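Long-range contacts in enolase (alpha proteobacterium BAL199, PDB 3UGV), which probably catalyses a magnesium-assisted reaction that begins with proton abstraction next to a substrate carboxylate, as in other members of the enolase superfamily: residues L28-L33 / D95-Q100; V158-S163 / H344-Q349; L296-F301 / S325-P330. All blocks are in the same frame, centred on the assembly; numbering follows the deposited sequence.

In the fold
Contact 1 belongs to the N-terminal domain, whereas contacts 2 and 3 belong to the barrel that holds the magnesium ion of Asp-225, Glu-251 and Glu-277. The centre of contact 1 is about 34 Å from that of contact 2 and about 29 Å from that of contact 3, with nearest atoms about 20 and 13 Å apart. Contacts 2 and 3 are neighbours, centres about 9 Å apart, joined by probable hydrogen bonds from Leu-328 N to Glu-347 OE2 (2.9 Å) and between Trp-345 N and Ser-325 OG (2.9 Å). Both lie beside a bound magnesium ion: the side chain of Met-298 is about 4 Å and that of Glu-347 about 5 Å away.

Contact 1 of 3, residues L28-L33 / D95-Q100; sequences LTFRKL and DMLAGQ
Leu-97, in the last turn of helix 83-97, lays its CB over one face of the Phe-30 ring, 3.7 Å from the ring centroid, in a CH-pi contact offset toward the rim. The closest carbons are Leu-97 CB and Phe-30 CE1, 3.4 Å apart. With Phe-30 CG anti to its own backbone N (chi1 -177°), the ring lies against the end of the helix, while Lys-32 N sits over its other face. Leu-97 O also lies close to the ring, 3.3 Å from Phe-30 CD1, yet this carbonyl is already used as the acceptor for Gln-100 N in the type II turn that runs from Leu-97 to Gln-100. Ala-98 is the first residue to leave helical geometry; its methyl CB rests 3.7 Å from Arg-31 O. The contact thus ties the N-terminal strand of the three-stranded antiparallel sheet to a helix of the alpha+beta capping domain characteristic of the mandelate racemase and muconate lactonizing family. A classic beta bulge follows on that strand, Arg-31 and Lys-32 both facing Glu-64, and the guanidinium of Arg-31 turns from the helix end to a salt bridge with Glu-64. Gly-99 takes the third place of the turn, with a positive phi of 91°, and gives its N-H to Phe-30 O at 2.9 Å. Gln-100 completes the grip: its O receives the N-H of Phe-30 at 2.9 Å, so that both backbone polar groups of Phe-30 are spent on two successive residues of the turn. Thr-29 adds its methyl branch, CG2 lying 3.7 Å from Gln-100 O. The side chain of Gln-100 starts away from the strand, and its OE1 accepts a hydrogen bond from Lys-110 NZ.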
loop_
_atom_site.group_PDB
_atom_site.type_symbol
_atom_site.label_atom_id
_atom_site.label_comp_id
_atom_site.label_asym_id
_atom_site.label_seq_id
_atom_site.Cartn_x
_atom_site.Cartn_y
_atom_site.Cartn_z
ATOM N N LEU F 28 -9.102 -43.351 -24.839
ATOM C CA LEU F 28 -10.343 -43.227 -24.081
ATOM C C LEU F 28 -11.211 -42.146 -24.723
ATOM O O LEU F 28 -10.753 -41.023 -24.945
ATOM C CB LEU F 28 -10.022 -42.864 -22.632
ATOM C CG LEU F 28 -11.133 -43.034 -21.599
ATOM C CD1 LEU F 28 -11.550 -44.490 -21.530
ATOM C CD2 LEU F 28 -10.676 -42.531 -20.231
ATOM N N THR F 29 -12.461 -42.482 -25.027
ATOM C CA THR F 29 -13.297 -41.607 -25.849
ATOM C C THR F 29 -14.726 -41.440 -25.335
ATOM O O THR F 29 -15.421 -42.413 -25.044
ATOM C CB THR F 29 -13.336 -42.097 -27.320
ATOM O OG1 THR F 29 -12.027 -41.993 -27.895
ATOM C CG2 THR F 29 -14.294 -41.254 -28.137
ATOM N N PHE F 30 -15.154 -40.188 -25.259
ATOM C CA PHE F 30 -16.463 -39.810 -24.742
ATOM C C PHE F 30 -17.597 -40.184 -25.709
ATOM O O PHE F 30 -17.608 -39.748 -26.860
ATOM C CB PHE F 30 -16.443 -38.300 -24.497
ATOM C CG PHE F 30 -17.697 -37.743 -23.885
ATOM C CD1 PHE F 30 -18.768 -37.362 -24.682
ATOM C CD2 PHE F 30 -17.785 -37.546 -22.520
ATOM C CE1 PHE F 30 -19.920 -36.827 -24.120
ATOM C CE2 PHE F 30 -18.933 -37.003 -21.949
ATOM C CZ PHE F 30 -20.001 -36.648 -22.750
ATOM N N ARG F 31 -18.550 -40.989 -25.243
ATOM C CA ARG F 31 -19.753 -41.267 -26.028
ATOM C C ARG F 31 -20.947 -40.394 -25.625
ATOM O O ARG F 31 -21.490 -39.652 -26.446
ATOM C CB ARG F 31 -20.146 -42.745 -25.955
ATOM C CG ARG F 31 -21.438 -43.049 -26.719
ATOM C CD ARG F 31 -21.986 -44.433 -26.414
ATOM N NE ARG F 31 -21.258 -45.470 -27.133
ATOM C CZ ARG F 31 -20.976 -46.667 -26.630
ATOM N NH1 ARG F 31 -21.358 -46.980 -25.394
ATOM N NH2 ARG F 31 -20.306 -47.549 -27.362
ATOM N N LYS F 32 -21.369 -40.495 -24.370
ATOM C CA LYS F 32 -22.475 -39.674 -23.881
ATOM C C LYS F 32 -22.548 -39.553 -22.353
ATOM O O LYS F 32 -21.924 -40.324 -21.615
ATOM C CB LYS F 32 -23.809 -40.184 -24.429
ATOM C CG LYS F 32 -24.206 -41.561 -23.945
ATOM C CD LYS F 32 -25.721 -41.724 -24.014
ATOM C CE LYS F 32 -26.151 -43.164 -23.766
ATOM N NZ LYS F 32 -27.616 -43.257 -23.506
ATOM N N LEU F 33 -23.319 -38.575 -21.892
ATOM C CA LEU F 33 -23.506 -38.345 -20.466
ATOM C C LEU F 33 -24.997 -38.328 -20.146
ATOM O O LEU F 33 -25.785 -37.690 -20.843
ATOM C CB LEU F 33 -22.838 -37.028 -20.053
ATOM C CG LEU F 33 -23.161 -36.411 -18.692
ATOM C CD1 LEU F 33 -22.048 -35.490 -18.248
ATOM C CD2 LEU F 33 -24.474 -35.659 -18.743
ATOM N N ASP F 95 -24.002 -33.542 -25.964
ATOM C CA ASP F 95 -24.062 -33.410 -27.428
ATOM C C ASP F 95 -22.772 -32.814 -27.976
ATOM O O ASP F 95 -22.222 -33.287 -28.968
ATOM C CB ASP F 95 -25.241 -32.532 -27.862
ATOM C CG ASP F 95 -26.591 -33.194 -27.626
ATOM O OD1 ASP F 95 -26.636 -34.438 -27.494
ATOM O OD2 ASP F 95 -27.609 -32.465 -27.581
ATOM N N MET F 96 -22.294 -31.769 -27.310
ATOM C CA MET F 96 -21.113 -31.036 -27.742
ATOM C C MET F 96 -19.826 -31.855 -27.593
ATOM O O MET F 96 -18.835 -31.599 -28.284
ATOM C CB MET F 96 -21.005 -29.731 -26.948
ATOM C CG MET F 96 -19.892 -28.803 -27.401
ATOM S SD MET F 96 -19.218 -27.794 -26.061
ATOM C CE MET F 96 -17.976 -28.899 -25.404
ATOM N N LEU F 97 -19.847 -32.838 -26.697
ATOM C CA LEU F 97 -18.642 -33.594 -26.349
ATOM C C LEU F 97 -18.526 -34.941 -27.060
ATOM O O LEU F 97 -17.443 -35.519 -27.107
ATOM C CB LEU F 97 -18.551 -33.811 -24.832
ATOM C CG LEU F 97 -18.166 -32.603 -23.974
ATOM C CD1 LEU F 97 -18.289 -32.922 -22.488
ATOM C CD2 LEU F 97 -16.759 -32.146 -24.314
ATOM N N ALA F 98 -19.638 -35.442 -27.595
ATOM C CA ALA F 98 -19.641 -36.738 -28.281
ATOM C C ALA F 98 -18.497 -36.872 -29.281
ATOM O O ALA F 98 -18.273 -35.984 -30.104
ATOM C CB ALA F 98 -20.964 -36.960 -28.982
ATOM N N GLY F 99 -17.776 -37.986 -29.204
ATOM C CA GLY F 99 -16.726 -38.282 -30.161
ATOM C C GLY F 99 -15.362 -37.783 -29.732
ATOM O O GLY F 99 -14.340 -38.134 -30.325
ATOM N N GLN F 100 -15.341 -36.973 -28.683
ATOM C CA GLN F 100 -14.107 -36.324 -28.258
ATOM C C GLN F 100 -13.343 -37.117 -27.215
ATOM O O GLN F 100 -13.914 -37.935 -26.500
ATOM C CB GLN F 100 -14.393 -34.911 -27.758
ATOM C CG GLN F 100 -13.901 -33.847 -28.718
ATOM C CD GLN F 100 -14.943 -32.786 -28.996
ATOM O OE1 GLN F 100 -14.871 -31.674 -28.463
ATOM N NE2 GLN F 100 -15.918 -33.119 -29.836
#

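Contact 2 of 3, residues V158-S163 / H344-Q349; sequences VKAYNS and HWLEWQ
Tyr-161 and Glu-347 carry the tight part of the contact, on the same face of two parallel strands. The Tyr-161 ring has CA of Glu-347 over one of its faces, 4.0 Å from the ring centroid, and CB of Trp-345 at its edge. CG of Tyr-161 stands between its backbone N and carbonyl carbon (chi1 67°), a torsion that folds the ring over the neighbouring strand and brings OH to 3.3 Å from Glu-347 CB. Lys-194 reaches both polar ends, bonded to Tyr-161 OH and in a salt bridge with Glu-347 OE1, while Leu-328 N holds OE2; these partners would fix the carboxylate's rotation. Backbone bonds alternate between the strands, among them Tyr-161 N to Leu-346 O at 3.0 Å and Trp-348 N to Tyr-161 O at 2.9 Å. At the end, Trp-348 O takes two donors: Ser-163 N, nearly straight at 2.8 Å, and Ser-163 OG, above the carbonyl plane at 3.3 Å. On the other face Ala-160 CB packs on Leu-346 CD2, and Asn-162 OD1, which accepts from Asn-164 N, lies at the edge of the Trp-348 ring, the amide plane nearly perpendicular to it.

The partly exposed side is looser. Lys-159, bent at chi3, drapes over Trp-345, with CE over a face of the six-membered ring and NZ 4.1 Å from its centroid as a cation-pi contact. One water bridges Lys-159 O and His-344 O; a second joins His-344 O to Lys-159 NZ, the latter bond weak. Strands 157-162 and 346-348 are the first and last of the barrel in sequence, and their parallel pairing closes the modified (beta/alpha) barrel of the enolase superfamily, with Tyr-161 and Glu-347 directed into its interior.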
loop_
_atom_site.group_PDB
_atom_site.type_symbol
_atom_site.label_atom_id
_atom_site.label_comp_id
_atom_site.label_asym_id
_atom_site.label_seq_id
_atom_site.Cartn_x
_atom_site.Cartn_y
_atom_site.Cartn_z
ATOM N N VAL F 158 -8.977 -39.621 6.318
ATOM C CA VAL F 158 -9.061 -38.167 6.262
ATOM C C VAL F 158 -9.922 -37.693 7.423
ATOM O O VAL F 158 -11.085 -38.094 7.535
ATOM C CB VAL F 158 -9.706 -37.674 4.965
ATOM C CG1 VAL F 158 -9.538 -36.149 4.842
ATOM C CG2 VAL F 158 -9.109 -38.383 3.765
ATOM N N LYS F 159 -9.344 -36.864 8.290
ATOM C CA LYS F 159 -10.049 -36.362 9.464
ATOM C C LYS F 159 -11.269 -35.590 9.000
ATOM O O LYS F 159 -11.177 -34.784 8.080
ATOM C CB LYS F 159 -9.133 -35.456 10.303
ATOM C CG LYS F 159 -9.623 -35.203 11.734
ATOM C CD LYS F 159 -8.666 -34.301 12.501
ATOM C CE LYS F 159 -8.447 -33.007 11.729
ATOM N NZ LYS F 159 -7.444 -32.097 12.356
ATOM N N ALA F 160 -12.421 -35.850 9.606
ATOM C CA ALA F 160 -13.633 -35.157 9.185
ATOM C C ALA F 160 -14.369 -34.577 10.373
ATOM O O ALA F 160 -14.065 -34.882 11.521
ATOM C CB ALA F 160 -14.544 -36.090 8.396
ATOM N N TYR F 161 -15.333 -33.716 10.090
ATOM C CA TYR F 161 -16.220 -33.204 11.118
ATOM C C TYR F 161 -17.632 -33.392 10.616
ATOM O O TYR F 161 -17.873 -33.442 9.404
ATOM C CB TYR F 161 -15.928 -31.725 11.422
ATOM C CG TYR F 161 -16.247 -30.743 10.290
ATOM C CD1 TYR F 161 -17.469 -30.099 10.235
ATOM C CD2 TYR F 161 -15.309 -30.445 9.303
ATOM C CE1 TYR F 161 -17.755 -29.201 9.224
ATOM C CE2 TYR F 161 -15.583 -29.547 8.301
ATOM C CZ TYR F 161 -16.812 -28.929 8.270
ATOM O OH TYR F 161 -17.112 -28.045 7.285
ATOM N N ASN F 162 -18.567 -33.493 11.544
ATOM C CA ASN F 162 -19.920 -33.887 11.199
ATOM C C ASN F 162 -20.826 -32.673 10.973
ATOM O O ASN F 162 -21.178 -31.966 11.924
ATOM C CB ASN F 162 -20.477 -34.795 12.317
ATOM C CG ASN F 162 -21.781 -35.478 11.933
ATOM O OD1 ASN F 162 -22.521 -35.017 11.056
ATOM N ND2 ASN F 162 -22.075 -36.584 12.604
ATOM N N SER F 163 -21.222 -32.429 9.726
ATOM C CA SER F 163 -22.171 -31.349 9.474
ATOM C C SER F 163 -23.618 -31.791 9.245
ATOM O O SER F 163 -24.416 -31.034 8.694
ATOM C CB SER F 163 -21.687 -30.395 8.362
ATOM O OG SER F 163 -21.645 -31.021 7.102
ATOM N N HIS F 344 -6.995 -29.703 5.552
ATOM C CA HIS F 344 -7.301 -29.321 6.917
ATOM C C HIS F 344 -8.419 -30.222 7.457
ATOM O O HIS F 344 -8.141 -31.224 8.122
ATOM C CB HIS F 344 -7.642 -27.820 6.979
ATOM C CG HIS F 344 -7.731 -27.273 8.369
ATOM N ND1 HIS F 344 -8.413 -26.110 8.666
ATOM C CD2 HIS F 344 -7.237 -27.735 9.548
ATOM C CE1 HIS F 344 -8.331 -25.877 9.965
ATOM N NE2 HIS F 344 -7.636 -26.855 10.525
ATOM N N TRP F 345 -9.670 -29.888 7.161
ATOM C CA TRP F 345 -10.800 -30.724 7.583
ATOM C C TRP F 345 -11.651 -31.133 6.394
ATOM O O TRP F 345 -11.805 -30.376 5.423
ATOM C CB TRP F 345 -11.727 -29.979 8.550
ATOM C CG TRP F 345 -11.207 -29.706 9.934
ATOM C CD1 TRP F 345 -10.503 -28.608 10.340
ATOM C CD2 TRP F 345 -11.420 -30.503 11.110
ATOM N NE1 TRP F 345 -10.255 -28.677 11.686
ATOM C CE2 TRP F 345 -10.802 -29.832 12.186
ATOM C CE3 TRP F 345 -12.055 -31.728 11.355
ATOM C CZ2 TRP F 345 -10.804 -30.344 13.495
ATOM C CZ3 TRP F 345 -12.061 -32.233 12.658
ATOM C CH2 TRP F 345 -11.446 -31.538 13.707
ATOM N N LEU F 346 -12.239 -32.322 6.491
ATOM C CA LEU F 346 -13.222 -32.783 5.520
ATOM C C LEU F 346 -14.630 -32.609 6.084
ATOM O O LEU F 346 -14.930 -33.101 7.169
ATOM C CB LEU F 346 -12.988 -34.256 5.195
ATOM C CG LEU F 346 -13.974 -34.776 4.148
ATOM C CD1 LEU F 346 -13.254 -35.415 2.986
ATOM C CD2 LEU F 346 -14.976 -35.723 4.762
ATOM N N GLU F 347 -15.498 -31.906 5.367
ATOM C CA GLU F 347 -16.867 -31.777 5.841
ATOM C C GLU F 347 -17.629 -33.050 5.525
ATOM O O GLU F 347 -17.695 -33.454 4.367
ATOM C CB GLU F 347 -17.578 -30.594 5.189
ATOM C CG GLU F 347 -18.985 -30.385 5.733
ATOM C CD GLU F 347 -19.729 -29.269 5.023
ATOM O OE1 GLU F 347 -20.153 -28.295 5.694
ATOM O OE2 GLU F 347 -19.887 -29.369 3.790
ATOM N N TRP F 348 -18.217 -33.677 6.543
ATOM C CA TRP F 348 -18.953 -34.912 6.317
ATOM C C TRP F 348 -20.433 -34.760 6.609
ATOM O O TRP F 348 -20.822 -34.156 7.606
ATOM C CB TRP F 348 -18.364 -36.074 7.127
ATOM C CG TRP F 348 -19.076 -37.407 6.933
ATOM C CD1 TRP F 348 -18.774 -38.373 6.008
ATOM C CD2 TRP F 348 -20.201 -37.910 7.680
ATOM N NE1 TRP F 348 -19.635 -39.442 6.139
ATOM C CE2 TRP F 348 -20.518 -39.185 7.155
ATOM C CE3 TRP F 348 -20.965 -37.414 8.740
ATOM C CZ2 TRP F 348 -21.570 -39.960 7.650
ATOM C CZ3 TRP F 348 -22.009 -38.194 9.238
ATOM C CH2 TRP F 348 -22.303 -39.446 8.687
ATOM N N GLN F 349 -21.250 -35.321 5.722
ATOM C CA GLN F 349 -22.691 -35.424 5.933
ATOM C C GLN F 349 -23.164 -36.667 5.191
ATOM O O GLN F 349 -22.482 -37.141 4.285
ATOM C CB GLN F 349 -23.416 -34.171 5.434
ATOM C CG GLN F 349 -23.497 -34.056 3.918
ATOM C CD GLN F 349 -22.191 -33.628 3.277
ATOM O OE1 GLN F 349 -21.404 -32.864 3.857
ATOM N NE2 GLN F 349 -21.949 -34.117 2.067
HETATM O O HOH W 1 -8.702 -33.744 7.116
HETATM O O HOH W 2 -5.679 -31.444 9.536
#

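Contact 3 of 3, residues L296-F301 / S325-P330; sequences LVMPDF and STHLYP
Ser-325 N donates to Val-297 O at 3.0 Å, a nearly straight backbone bond (170°); the next, from His-327 N to Pro-299 O, is weak and strongly bent. The side-chain hydrogen bond runs from His-327 ND1 to Asp-300 OD2 at 2.6 Å. It lies close to the imidazole plane and uses the anti lone pair of OD2, with carboxylate and ring planes 47° apart. Asp-300 CG, anti to the backbone N (chi1 173°), swings the carboxylate to that ring edge, while OD1 caps the following helix at Met-302 N. The pair resembles the His-Asp pair of mandelate racemase, which sits at what are probably the corresponding strand ends.

Among van der Waals contacts, Met-298 bends at chi3 so that CE comes 3.4 Å from His-327 CD2. The methyl CD1 of Leu-328 lies 3.5 Å from Asp-300 OD2. Phe-301 and Tyr-329 run alongside in opposite directions: CB of Phe-301 lies over a face of the Tyr-329 ring, 4.2 Å from its centroid, and CD2 meets Tyr-329 CB at 3.7 Å. Thr-326 CG2 touches the edge of the Phe-301 ring.

Segment 325-330, leading into helix 330-337, runs between strand 296-297 and strand 346-348, with Thr-326 against Leu-346; Phe-301 stacks on Trp-310 of helix 306-320 and touches helix 330-337 at Val-332 and Val-336.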
loop_
_atom_site.group_PDB
_atom_site.type_symbol
_atom_site.label_atom_id
_atom_site.label_comp_id
_atom_site.label_asym_id
_atom_site.label_seq_id
_atom_site.Cartn_x
_atom_site.Cartn_y
_atom_site.Cartn_z
ATOM N N LEU F 296 -9.057 -19.097 6.492
ATOM C CA LEU F 296 -9.198 -20.481 6.037
ATOM C C LEU F 296 -10.129 -20.498 4.820
ATOM O O LEU F 296 -10.978 -19.621 4.685
ATOM C CB LEU F 296 -9.782 -21.356 7.156
ATOM C CG LEU F 296 -9.237 -21.302 8.592
ATOM C CD1 LEU F 296 -10.154 -22.089 9.518
ATOM C CD2 LEU F 296 -7.816 -21.832 8.707
ATOM N N VAL F 297 -9.981 -21.469 3.925
ATOM C CA VAL F 297 -10.908 -21.591 2.789
ATOM C C VAL F 297 -11.529 -22.997 2.711
ATOM O O VAL F 297 -10.919 -23.968 3.135
ATOM C CB VAL F 297 -10.190 -21.261 1.446
ATOM C CG1 VAL F 297 -9.587 -19.867 1.493
ATOM C CG2 VAL F 297 -9.088 -22.270 1.166
ATOM N N MET F 298 -12.730 -23.114 2.157
ATOM C CA MET F 298 -13.321 -24.435 1.919
ATOM C C MET F 298 -14.141 -24.464 0.630
ATOM O O MET F 298 -15.353 -24.255 0.659
ATOM C CB MET F 298 -14.194 -24.891 3.109
ATOM C CG MET F 298 -15.189 -23.824 3.580
ATOM S SD MET F 298 -16.238 -24.357 4.971
ATOM C CE MET F 298 -17.482 -25.298 4.105
ATOM N N PRO F 299 -13.487 -24.741 -0.510
ATOM C CA PRO F 299 -14.211 -24.749 -1.789
ATOM C C PRO F 299 -15.240 -25.877 -1.894
ATOM O O PRO F 299 -15.059 -26.965 -1.346
ATOM C CB PRO F 299 -13.099 -24.949 -2.822
ATOM C CG PRO F 299 -11.872 -24.501 -2.131
ATOM C CD PRO F 299 -12.044 -24.916 -0.704
ATOM N N ASP F 300 -16.326 -25.581 -2.591
ATOM C CA ASP F 300 -17.378 -26.527 -2.901
ATOM C C ASP F 300 -17.123 -27.032 -4.322
ATOM O O ASP F 300 -16.822 -26.230 -5.207
ATOM C CB ASP F 300 -18.717 -25.791 -2.832
ATOM C CG ASP F 300 -19.874 -26.638 -3.304
ATOM O OD1 ASP F 300 -20.018 -26.800 -4.531
ATOM O OD2 ASP F 300 -20.643 -27.137 -2.453
ATOM N N PHE F 301 -17.249 -28.342 -4.552
ATOM C CA PHE F 301 -16.852 -28.942 -5.844
ATOM C C PHE F 301 -17.695 -28.563 -7.071
ATOM O O PHE F 301 -17.197 -28.564 -8.203
ATOM C CB PHE F 301 -16.701 -30.465 -5.721
ATOM C CG PHE F 301 -15.588 -30.867 -4.802
ATOM C CD1 PHE F 301 -14.281 -30.930 -5.264
ATOM C CD2 PHE F 301 -15.837 -31.120 -3.466
ATOM C CE1 PHE F 301 -13.248 -31.266 -4.416
ATOM C CE2 PHE F 301 -14.805 -31.458 -2.607
ATOM C CZ PHE F 301 -13.510 -31.527 -3.080
ATOM N N SER F 325 -10.093 -26.810 3.465
ATOM C CA SER F 325 -11.045 -27.852 3.856
ATOM C C SER F 325 -12.026 -28.047 2.715
ATOM O O SER F 325 -11.961 -27.330 1.721
ATOM C CB SER F 325 -11.793 -27.458 5.140
ATOM O OG SER F 325 -10.930 -27.442 6.274
ATOM N N THR F 326 -12.933 -29.008 2.843
ATOM C CA THR F 326 -13.892 -29.268 1.774
ATOM C C THR F 326 -15.286 -28.776 2.108
ATOM O O THR F 326 -15.587 -28.429 3.240
ATOM C CB THR F 326 -14.014 -30.770 1.439
ATOM O OG1 THR F 326 -14.468 -31.486 2.600
ATOM C CG2 THR F 326 -12.680 -31.332 0.972
ATOM N N HIS F 327 -16.138 -28.753 1.097
ATOM C CA HIS F 327 -17.546 -28.497 1.309
ATOM C C HIS F 327 -18.379 -29.427 0.446
ATOM O O HIS F 327 -18.239 -29.440 -0.777
ATOM C CB HIS F 327 -17.897 -27.065 0.972
ATOM C CG HIS F 327 -19.346 -26.759 1.149
ATOM N ND1 HIS F 327 -20.207 -26.585 0.086
ATOM C CD2 HIS F 327 -20.092 -26.610 2.270
ATOM C CE1 HIS F 327 -21.417 -26.322 0.545
ATOM N NE2 HIS F 327 -21.377 -26.343 1.866
ATOM N N LEU F 328 -19.243 -30.195 1.103
ATOM C CA LEU F 328 -20.041 -31.234 0.464
ATOM C C LEU F 328 -19.172 -32.284 -0.261
ATOM O O LEU F 328 -17.935 -32.291 -0.135
ATOM C CB LEU F 328 -21.094 -30.608 -0.456
ATOM C CG LEU F 328 -22.099 -29.679 0.241
ATOM C CD1 LEU F 328 -23.076 -29.042 -0.753
ATOM C CD2 LEU F 328 -22.859 -30.434 1.331
ATOM N N TYR F 329 -19.831 -33.185 -0.986
ATOM C CA TYR F 329 -19.153 -34.199 -1.798
ATOM C C TYR F 329 -18.053 -34.934 -1.054
ATOM O O TYR F 329 -16.895 -34.890 -1.458
ATOM C CB TYR F 329 -18.573 -33.570 -3.069
ATOM C CG TYR F 329 -19.563 -32.696 -3.796
ATOM C CD1 TYR F 329 -20.391 -33.228 -4.769
ATOM C CD2 TYR F 329 -19.677 -31.346 -3.496
ATOM C CE1 TYR F 329 -21.307 -32.442 -5.433
ATOM C CE2 TYR F 329 -20.597 -30.545 -4.153
ATOM C CZ TYR F 329 -21.413 -31.103 -5.123
ATOM O OH TYR F 329 -22.326 -30.325 -5.795
ATOM N N PRO F 330 -18.417 -35.637 0.021
ATOM C CA PRO F 330 -17.434 -36.268 0.906
ATOM C C PRO F 330 -16.569 -37.274 0.161
ATOM O O PRO F 330 -15.384 -37.416 0.481
ATOM C CB PRO F 330 -18.302 -36.969 1.963
ATOM C CG PRO F 330 -19.583 -36.250 1.923
ATOM C CD PRO F 330 -19.790 -35.806 0.510
#